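Local structure of D-alanyl-lipoteichoic acid synthetase (Streptococcus pneumoniae, 3BMA) at residues L53-D56 with G57-A61; Y202-Y205 with D206-A210; M346-T349 with I350-G353; L355-L358 with A359-K362. The protein probably takes part in attaching D-alanine to lipoteichoic acid during cell wall biogenesis, as a membrane-associated member of the DltD family in the SGNH-hydrolase clan. The protein carries 1 engineered substitution. One frame throughout, in Å; residues are numbered along the deposited sequence.

How the contacts relate
Contacts 1, 3 and 4 are largely buried; contact 2 lies at the surface, its centre about 22 Å from the centre of the chain, against 15 to 17 Å for the centres of the others. Contact 1 is the hub, touching all three. Phe-55 packs on His-208 and Val-209 of contact 2, Asp-56 OD1 makes a 2.8 Å salt bridge to Lys-347 NZ of contact 3, and Ala-58 and Pro-60 lie against Trp-357 of contact 4. Contacts 3 and 4 also touch, through Leu-352 and Phe-360. In the loops of contacts 1 and 3 aspartates accept from backbone N-H groups, with a ring stack added in contact 1, whereas contacts 2 and 4 combine helical main-chain bonds with packing on aromatic rings.

Contact 1: L53-D56 with G57-A61; sequences LRFD and GAHPA
Arg-54 O meets His-59 at the edge of the imidazole, near its plane and 3.3 Å from His-59 CD2, in the turn that starts helix 60-66 with His-59 as N-cap. Phe-55 comes next and forms a face-to-face stack with the same imidazole, the centroids 4.0 Å apart and the planes opened by 23°. The overlap is offset, since Phe-55 CD2 stands over the centre of the imidazole while His-59 NE2 falls toward the rim of the phenyl ring. With His-59 CG anti to the backbone N (chi1 -164°), the imidazole folds back over the loop; Pro-60 CD lies on its opposite face, and Trp-357 meets it edge-to-face. Phe-55 CE2 also reaches Ala-61 CB at 4.0 Å, near the plane of the phenyl ring. Asp-56 makes an Asx turn: its OD2 uses the anti lone pair to accept from Ala-58 N at 2.8 Å. A weak bond from His-59 N to Asp-56 O spans 3.4 Å across the same turn. Asp-56 OD1 is satisfied by Lys-347 and Trp-354 N, so both oxygens of the buried carboxylate have partners. The cap itself is the bond from Ala-61 N to His-59 ND1, 3.3 Å long and 161° at the hydrogen.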
# COMPACT_ATOMS: atom_id res chain seq x y z
N LEU C 53 38.47 -23.08 1.27
CA LEU C 53 39.32 -21.95 1.67
C LEU C 53 40.82 -22.13 1.41
O LEU C 53 41.48 -21.20 0.95
CB LEU C 53 39.09 -21.58 3.14
CG LEU C 53 38.01 -20.54 3.41
CD1 LEU C 53 37.71 -20.47 4.89
CD2 LEU C 53 38.44 -19.17 2.89
N ARG C 54 41.34 -23.32 1.70
CA ARG C 54 42.75 -23.61 1.47
C ARG C 54 42.97 -24.30 0.13
O ARG C 54 42.41 -25.37 -0.14
CB ARG C 54 43.36 -24.43 2.62
CG ARG C 54 43.65 -23.63 3.90
CD ARG C 54 44.96 -22.82 3.82
NE ARG C 54 44.73 -21.44 3.40
CZ ARG C 54 45.09 -20.93 2.22
NH1 ARG C 54 44.83 -19.66 1.95
NH2 ARG C 54 45.71 -21.68 1.32
N PHE C 55 43.80 -23.67 -0.71
CA PHE C 55 44.04 -24.12 -2.07
C PHE C 55 45.38 -24.85 -2.19
O PHE C 55 46.35 -24.51 -1.51
CB PHE C 55 44.05 -22.92 -3.01
CG PHE C 55 42.70 -22.29 -3.24
CD1 PHE C 55 42.10 -21.51 -2.26
CD2 PHE C 55 42.04 -22.46 -4.46
CE1 PHE C 55 40.86 -20.91 -2.48
CE2 PHE C 55 40.80 -21.87 -4.69
CZ PHE C 55 40.21 -21.09 -3.69
N ASP C 56 45.40 -25.86 -3.06
CA ASP C 56 46.65 -26.51 -3.49
C ASP C 56 46.57 -26.85 -4.98
O ASP C 56 45.68 -26.37 -5.68
CB ASP C 56 47.00 -27.73 -2.62
CG ASP C 56 45.88 -28.76 -2.55
OD1 ASP C 56 45.33 -28.96 -1.44
OD2 ASP C 56 45.56 -29.39 -3.58
N GLY C 57 47.50 -27.67 -5.45
CA GLY C 57 47.58 -28.04 -6.87
C GLY C 57 46.47 -28.96 -7.34
O GLY C 57 46.18 -29.02 -8.54
N ALA C 58 45.84 -29.65 -6.40
CA ALA C 58 44.77 -30.60 -6.72
C ALA C 58 43.37 -30.08 -6.40
O ALA C 58 42.38 -30.77 -6.64
CB ALA C 58 45.03 -31.92 -6.02
N HIS C 59 43.30 -28.86 -5.87
CA HIS C 59 42.04 -28.16 -5.56
C HIS C 59 41.14 -28.09 -6.80
O HIS C 59 41.63 -27.80 -7.89
CB HIS C 59 42.35 -26.75 -5.05
CG HIS C 59 41.21 -26.08 -4.35
ND1 HIS C 59 40.20 -25.44 -5.03
CD2 HIS C 59 40.92 -25.94 -3.03
CE1 HIS C 59 39.33 -24.94 -4.16
NE2 HIS C 59 39.75 -25.23 -2.95
N PRO C 60 39.82 -28.38 -6.65
CA PRO C 60 38.85 -28.42 -7.76
C PRO C 60 38.80 -27.16 -8.64
O PRO C 60 38.50 -27.27 -9.84
CB PRO C 60 37.50 -28.63 -7.06
CG PRO C 60 37.75 -28.35 -5.61
CD PRO C 60 39.17 -28.72 -5.37
N ALA C 61 39.08 -26.00 -8.06
CA ALA C 61 39.14 -24.74 -8.80
C ALA C 61 40.37 -24.66 -9.70
O ALA C 61 40.32 -24.07 -10.77
CB ALA C 61 39.11 -23.58 -7.83

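Contact 2: Y202-Y205 with D206-A210; sequences YVNY and DKHVA
Tyr-205 and Val-209 pack together where helix 202-210 ends in a wider pi-type turn. Tyr-205 presents one ring face to Val-209: CB of Val-209 sits 4.2 Å from the Tyr-205 centroid and 10° off the ring normal, a CH-pi contact over the centre. The branch Val-209 CG1 reaches farther along the ring and lies 3.9 Å from Tyr-205 CZ. This overlap depends on Tyr-205 CG being anti to the backbone N (chi1 -167°), which lays the ring along the helix toward the later turn. Val-19, in a loop, touches both side chains. Asp-206, the next most engaged residue, crosses Tyr-205 at about a right angle, and the contact is loose, with Asp-206 OD2 4.2 Å from Tyr-205 CD2. Asn-204 contributes backbone packing, as its O lies 3.3 Å from His-208 CB; the His-208 ring stacks outside the helix on Phe-55. The main chain confirms the change of pitch. Lys-207 N still bonds to Val-203 O in the alpha pattern, whereas the carbonyl of Tyr-205 is shared. Val-209 N reaches Tyr-205 O at 2.8 Å, and Ala-210 N, five residues on, reaches Tyr-205 O at 3.2 Å from the opposite face of the carbonyl plane.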
# COMPACT_ATOMS: atom_id res chain seq x y z
N TYR C 202 41.62 -9.68 -7.73
CA TYR C 202 42.91 -9.85 -8.41
C TYR C 202 44.04 -10.45 -7.58
O TYR C 202 44.83 -11.25 -8.09
CB TYR C 202 43.36 -8.54 -9.05
CG TYR C 202 42.55 -8.15 -10.27
CD1 TYR C 202 41.45 -7.30 -10.16
CD2 TYR C 202 42.89 -8.63 -11.54
CE1 TYR C 202 40.71 -6.94 -11.28
CE2 TYR C 202 42.15 -8.28 -12.66
CZ TYR C 202 41.06 -7.43 -12.52
OH TYR C 202 40.33 -7.07 -13.63
N VAL C 203 44.13 -10.06 -6.31
CA VAL C 203 45.09 -10.64 -5.37
C VAL C 203 44.64 -12.06 -4.99
O VAL C 203 45.45 -13.00 -4.98
CB VAL C 203 45.30 -9.74 -4.11
CG1 VAL C 203 45.87 -10.51 -2.92
CG2 VAL C 203 46.20 -8.55 -4.46
N ASN C 204 43.34 -12.21 -4.74
CA ASN C 204 42.74 -13.47 -4.32
C ASN C 204 42.71 -14.55 -5.41
O ASN C 204 42.76 -15.74 -5.10
CB ASN C 204 41.34 -13.23 -3.77
CG ASN C 204 40.94 -14.24 -2.71
OD1 ASN C 204 40.68 -15.40 -3.00
ND2 ASN C 204 40.89 -13.79 -1.46
N TYR C 205 42.64 -14.14 -6.68
CA TYR C 205 42.66 -15.08 -7.80
C TYR C 205 44.07 -15.63 -8.04
O TYR C 205 44.23 -16.83 -8.29
CB TYR C 205 42.14 -14.44 -9.10
CG TYR C 205 41.86 -15.44 -10.21
CD1 TYR C 205 40.61 -16.04 -10.32
CD2 TYR C 205 42.84 -15.79 -11.14
CE1 TYR C 205 40.34 -16.97 -11.32
CE2 TYR C 205 42.58 -16.72 -12.14
CZ TYR C 205 41.33 -17.30 -12.22
OH TYR C 205 41.04 -18.22 -13.21
N ASP C 206 45.06 -14.76 -7.98
CA ASP C 206 46.45 -15.13 -8.27
C ASP C 206 47.05 -16.05 -7.21
O ASP C 206 47.61 -17.08 -7.54
CB ASP C 206 47.32 -13.90 -8.48
CG ASP C 206 47.31 -13.42 -9.92
OD1 ASP C 206 48.40 -13.08 -10.44
OD2 ASP C 206 46.22 -13.39 -10.54
N LYS C 207 46.89 -15.67 -5.93
CA LYS C 207 47.44 -16.44 -4.81
C LYS C 207 46.78 -17.81 -4.60
O LYS C 207 47.38 -18.70 -3.99
CB LYS C 207 47.36 -15.62 -3.51
CG LYS C 207 48.44 -14.56 -3.38
CD LYS C 207 48.37 -13.88 -2.02
CE LYS C 207 49.45 -12.81 -1.89
NZ LYS C 207 49.38 -12.12 -0.57
N HIS C 208 45.56 -17.98 -5.11
CA HIS C 208 44.81 -19.21 -4.92
C HIS C 208 44.70 -20.10 -6.16
O HIS C 208 44.74 -21.33 -6.05
CB HIS C 208 43.42 -18.91 -4.36
CG HIS C 208 43.43 -18.38 -2.96
ND1 HIS C 208 42.56 -17.41 -2.53
CD2 HIS C 208 44.20 -18.70 -1.89
CE1 HIS C 208 42.79 -17.14 -1.26
NE2 HIS C 208 43.78 -17.91 -0.84
N VAL C 209 44.56 -19.49 -7.34
CA VAL C 209 44.36 -20.25 -8.58
C VAL C 209 45.55 -20.17 -9.55
O VAL C 209 46.10 -21.21 -9.93
CB VAL C 209 43.03 -19.87 -9.29
CG1 VAL C 209 42.93 -20.53 -10.67
CG2 VAL C 209 41.85 -20.28 -8.45
N ALA C 210 45.95 -18.95 -9.91
CA ALA C 210 46.96 -18.72 -10.95
C ALA C 210 48.38 -19.22 -10.63
O ALA C 210 49.14 -19.55 -11.54
CB ALA C 210 46.99 -17.25 -11.36

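Contact 3: M346-T349 with I350-G353; sequences MKDT and IHLG
The His-351 imidazole is met on one face by Ile-350 CG1, 3.9 Å above the ring plane and over its centre, and at its edge by the carboxylate of Asp-348. The edge contact is a hydrogen bond of 3.1 Å from His-351 ND1 to Asp-348 OD2; OD2 accepts on its syn lone pair and lies 9° out of the imidazole plane. The two flat groups are steeply turned, with 73° between carboxylate and imidazole. Asp-348 OD1 is gripped separately: Ile-350 N closes an Asx turn at 3.1 Å, nearly along the C-O bond, and His-351 N adds a second bond of 2.9 Å on the syn side. Asp-348 takes chi1 47°, which tucks its carboxylate over the following backbone, and the three bonds together fix the rotation of the group. Behind them the chain turns back on itself. Lys-347 N donates to His-351 O at 3.0 Å, within a single beta bridge between Met-346 and Leu-352, and Met-346 CE packs on Leu-352 CD1 at 3.8 Å. His-351 also touches Ser-50, and its side chain is about 4 Å from a bound glycerol, probably from the crystallisation liquor. An aspartate and a histidine three residues apart, between the last strand and helix 355-369, are consistent with the Asp-x-x-His element of SGNH hydrolases.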
# COMPACT_ATOMS: atom_id res chain seq x y z
N MET C 346 44.42 -35.45 4.04
CA MET C 346 43.90 -34.40 4.89
C MET C 346 44.83 -33.19 4.88
O MET C 346 46.06 -33.35 4.85
CB MET C 346 43.78 -34.95 6.31
CG MET C 346 42.50 -34.58 7.05
SD MET C 346 41.18 -35.78 6.84
CE MET C 346 40.30 -35.03 5.48
N LYS C 347 44.25 -32.00 4.87
CA LYS C 347 45.01 -30.75 4.96
C LYS C 347 45.25 -30.39 6.43
O LYS C 347 46.34 -29.94 6.80
CB LYS C 347 44.30 -29.62 4.22
CG LYS C 347 44.98 -28.25 4.30
CD LYS C 347 46.24 -28.15 3.43
CE LYS C 347 45.98 -27.38 2.14
NZ LYS C 347 45.10 -28.11 1.19
N ASP C 348 44.23 -30.59 7.26
CA ASP C 348 44.32 -30.35 8.69
C ASP C 348 43.60 -31.43 9.51
O ASP C 348 43.79 -32.62 9.26
CB ASP C 348 43.85 -28.92 9.05
CG ASP C 348 42.53 -28.54 8.39
OD1 ASP C 348 41.53 -29.27 8.55
OD2 ASP C 348 42.50 -27.47 7.73
N THR C 349 42.80 -31.02 10.49
CA THR C 349 42.08 -31.97 11.34
C THR C 349 40.79 -32.49 10.69
O THR C 349 40.40 -33.64 10.91
CB THR C 349 41.77 -31.36 12.74
OG1 THR C 349 40.89 -32.22 13.46
CG2 THR C 349 41.13 -29.98 12.64
N ILE C 350 40.14 -31.65 9.89
CA ILE C 350 38.78 -31.93 9.41
C ILE C 350 38.57 -31.68 7.91
O ILE C 350 37.56 -32.11 7.35
CB ILE C 350 37.71 -31.14 10.22
CG1 ILE C 350 38.09 -29.66 10.33
CG2 ILE C 350 37.48 -31.79 11.59
CD1 ILE C 350 36.97 -28.76 10.82
N HIS C 351 39.51 -30.99 7.27
CA HIS C 351 39.35 -30.58 5.88
C HIS C 351 40.14 -31.42 4.89
O HIS C 351 41.31 -31.74 5.14
CB HIS C 351 39.72 -29.10 5.69
CG HIS C 351 38.87 -28.17 6.49
ND1 HIS C 351 39.40 -27.21 7.33
CD2 HIS C 351 37.52 -28.06 6.60
CE1 HIS C 351 38.41 -26.54 7.91
NE2 HIS C 351 37.26 -27.04 7.48
N LEU C 352 39.48 -31.75 3.78
CA LEU C 352 40.12 -32.39 2.63
C LEU C 352 41.19 -31.48 2.07
O LEU C 352 41.05 -30.25 2.06
CB LEU C 352 39.09 -32.67 1.53
CG LEU C 352 38.57 -34.08 1.23
CD1 LEU C 352 38.01 -34.76 2.46
CD2 LEU C 352 37.52 -34.02 0.13
N GLY C 353 42.27 -32.09 1.60
CA GLY C 353 43.35 -31.36 0.95
C GLY C 353 44.29 -32.32 0.26
O GLY C 353 44.25 -33.53 0.50

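Contact 4: L355-L358 with A359-K362; sequences LGWL and AFDK
Trp-357 and Phe-360 make the aromatic part of this contact, one turn apart on helix 355-369. The pair is T-shaped: the benzo edge of Trp-357 points at the face of Phe-360, the centroids of the indole six-membered ring and the phenyl ring 5.0 Å apart and the planes at 81°. Trp-357 CZ3 stands over the centre of the phenyl ring, and Trp-357 CE3 comes within 3.8 Å of Phe-360 CG. The indole leans forward along the helix, which brings its benzo edge over the phenyl face; Phe-360, with CG anti to the backbone N (chi1 174°), stands out from the helix beside it.

Backbone bonds form the second group, and they follow the alpha-helical spacing of four residues. Asp-361 N donates to Trp-357 O at 2.9 Å, Phe-360 N to Gly-356 O at 3.1 Å and Lys-362 N to Leu-358 O at 3.2 Å, while the bond from Ala-359 N to Leu-355 O is weak.

Contacts of methylene groups with a carbonyl are slighter: the extended Lys-362 chain passes Leu-358 O, with Lys-362 CG 3.4 Å from that oxygen.

Outside the contact, Leu-358 packs on Ile-225 of helix 222-235, and Pro-60 touches both aromatic rings from helix 60-66. The buried carboxylate of Asp-361 turns away to a salt bridge with Arg-69.

Within the contact, then, polar bonding is confined to the main chain; the side chains add an apolar aromatic flank through which this helix packs against helix 60-66.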
# COMPACT_ATOMS: atom_id res chain seq x y z
N LEU C 355 46.10 -34.88 -1.62
CA LEU C 355 45.71 -36.13 -2.28
C LEU C 355 44.23 -36.44 -2.08
O LEU C 355 43.63 -37.16 -2.88
CB LEU C 355 46.59 -37.30 -1.79
CG LEU C 355 47.80 -37.75 -2.62
CD1 LEU C 355 48.76 -36.61 -2.98
CD2 LEU C 355 48.56 -38.85 -1.88
N GLY C 356 43.64 -35.89 -1.02
CA GLY C 356 42.20 -36.01 -0.76
C GLY C 356 41.34 -35.28 -1.78
O GLY C 356 40.19 -35.66 -2.00
N TRP C 357 41.90 -34.24 -2.39
CA TRP C 357 41.25 -33.55 -3.50
C TRP C 357 41.20 -34.39 -4.77
O TRP C 357 40.30 -34.23 -5.59
CB TRP C 357 41.96 -32.23 -3.81
CG TRP C 357 41.62 -31.05 -2.93
CD1 TRP C 357 42.51 -30.14 -2.42
CD2 TRP C 357 40.32 -30.62 -2.48
NE1 TRP C 357 41.85 -29.19 -1.67
CE2 TRP C 357 40.51 -29.46 -1.69
CE3 TRP C 357 39.02 -31.11 -2.65
CZ2 TRP C 357 39.45 -28.79 -1.08
CZ3 TRP C 357 37.96 -30.43 -2.05
CH2 TRP C 357 38.18 -29.28 -1.28
N LEU C 358 42.18 -35.28 -4.92
CA LEU C 358 42.28 -36.14 -6.09
C LEU C 358 41.26 -37.27 -6.04
O LEU C 358 40.71 -37.66 -7.08
CB LEU C 358 43.69 -36.70 -6.23
CG LEU C 358 44.75 -35.69 -6.68
CD1 LEU C 358 46.11 -36.35 -6.69
CD2 LEU C 358 44.42 -35.11 -8.06
N ALA C 359 41.00 -37.77 -4.84
CA ALA C 359 39.94 -38.75 -4.61
C ALA C 359 38.57 -38.09 -4.79
O ALA C 359 37.66 -38.70 -5.35
CB ALA C 359 40.06 -39.34 -3.21
N PHE C 360 38.46 -36.85 -4.31
CA PHE C 360 37.30 -35.98 -4.48
C PHE C 360 36.98 -35.83 -5.97
O PHE C 360 35.84 -36.05 -6.40
CB PHE C 360 37.59 -34.63 -3.81
CG PHE C 360 36.53 -33.56 -4.02
CD1 PHE C 360 35.50 -33.41 -3.11
CD2 PHE C 360 36.62 -32.67 -5.09
CE1 PHE C 360 34.54 -32.40 -3.28
CE2 PHE C 360 35.66 -31.67 -5.27
CZ PHE C 360 34.62 -31.54 -4.36
N ASP C 361 38.00 -35.48 -6.76
CA ASP C 361 37.87 -35.29 -8.21
C ASP C 361 37.39 -36.53 -8.96
O ASP C 361 36.59 -36.42 -9.89
CB ASP C 361 39.19 -34.80 -8.80
CG ASP C 361 39.02 -34.16 -10.16
OD1 ASP C 361 38.10 -33.34 -10.32
OD2 ASP C 361 39.82 -34.46 -11.07
N LYS C 362 37.85 -37.71 -8.54
CA LYS C 362 37.49 -38.98 -9.19
C LYS C 362 36.01 -39.34 -9.09
O LYS C 362 35.50 -40.13 -9.89
CB LYS C 362 38.34 -40.13 -8.63
CG LYS C 362 39.78 -40.15 -9.13
CD LYS C 362 40.65 -41.07 -8.28
CE LYS C 362 42.13 -40.80 -8.50
NZ LYS C 362 42.97 -41.39 -7.42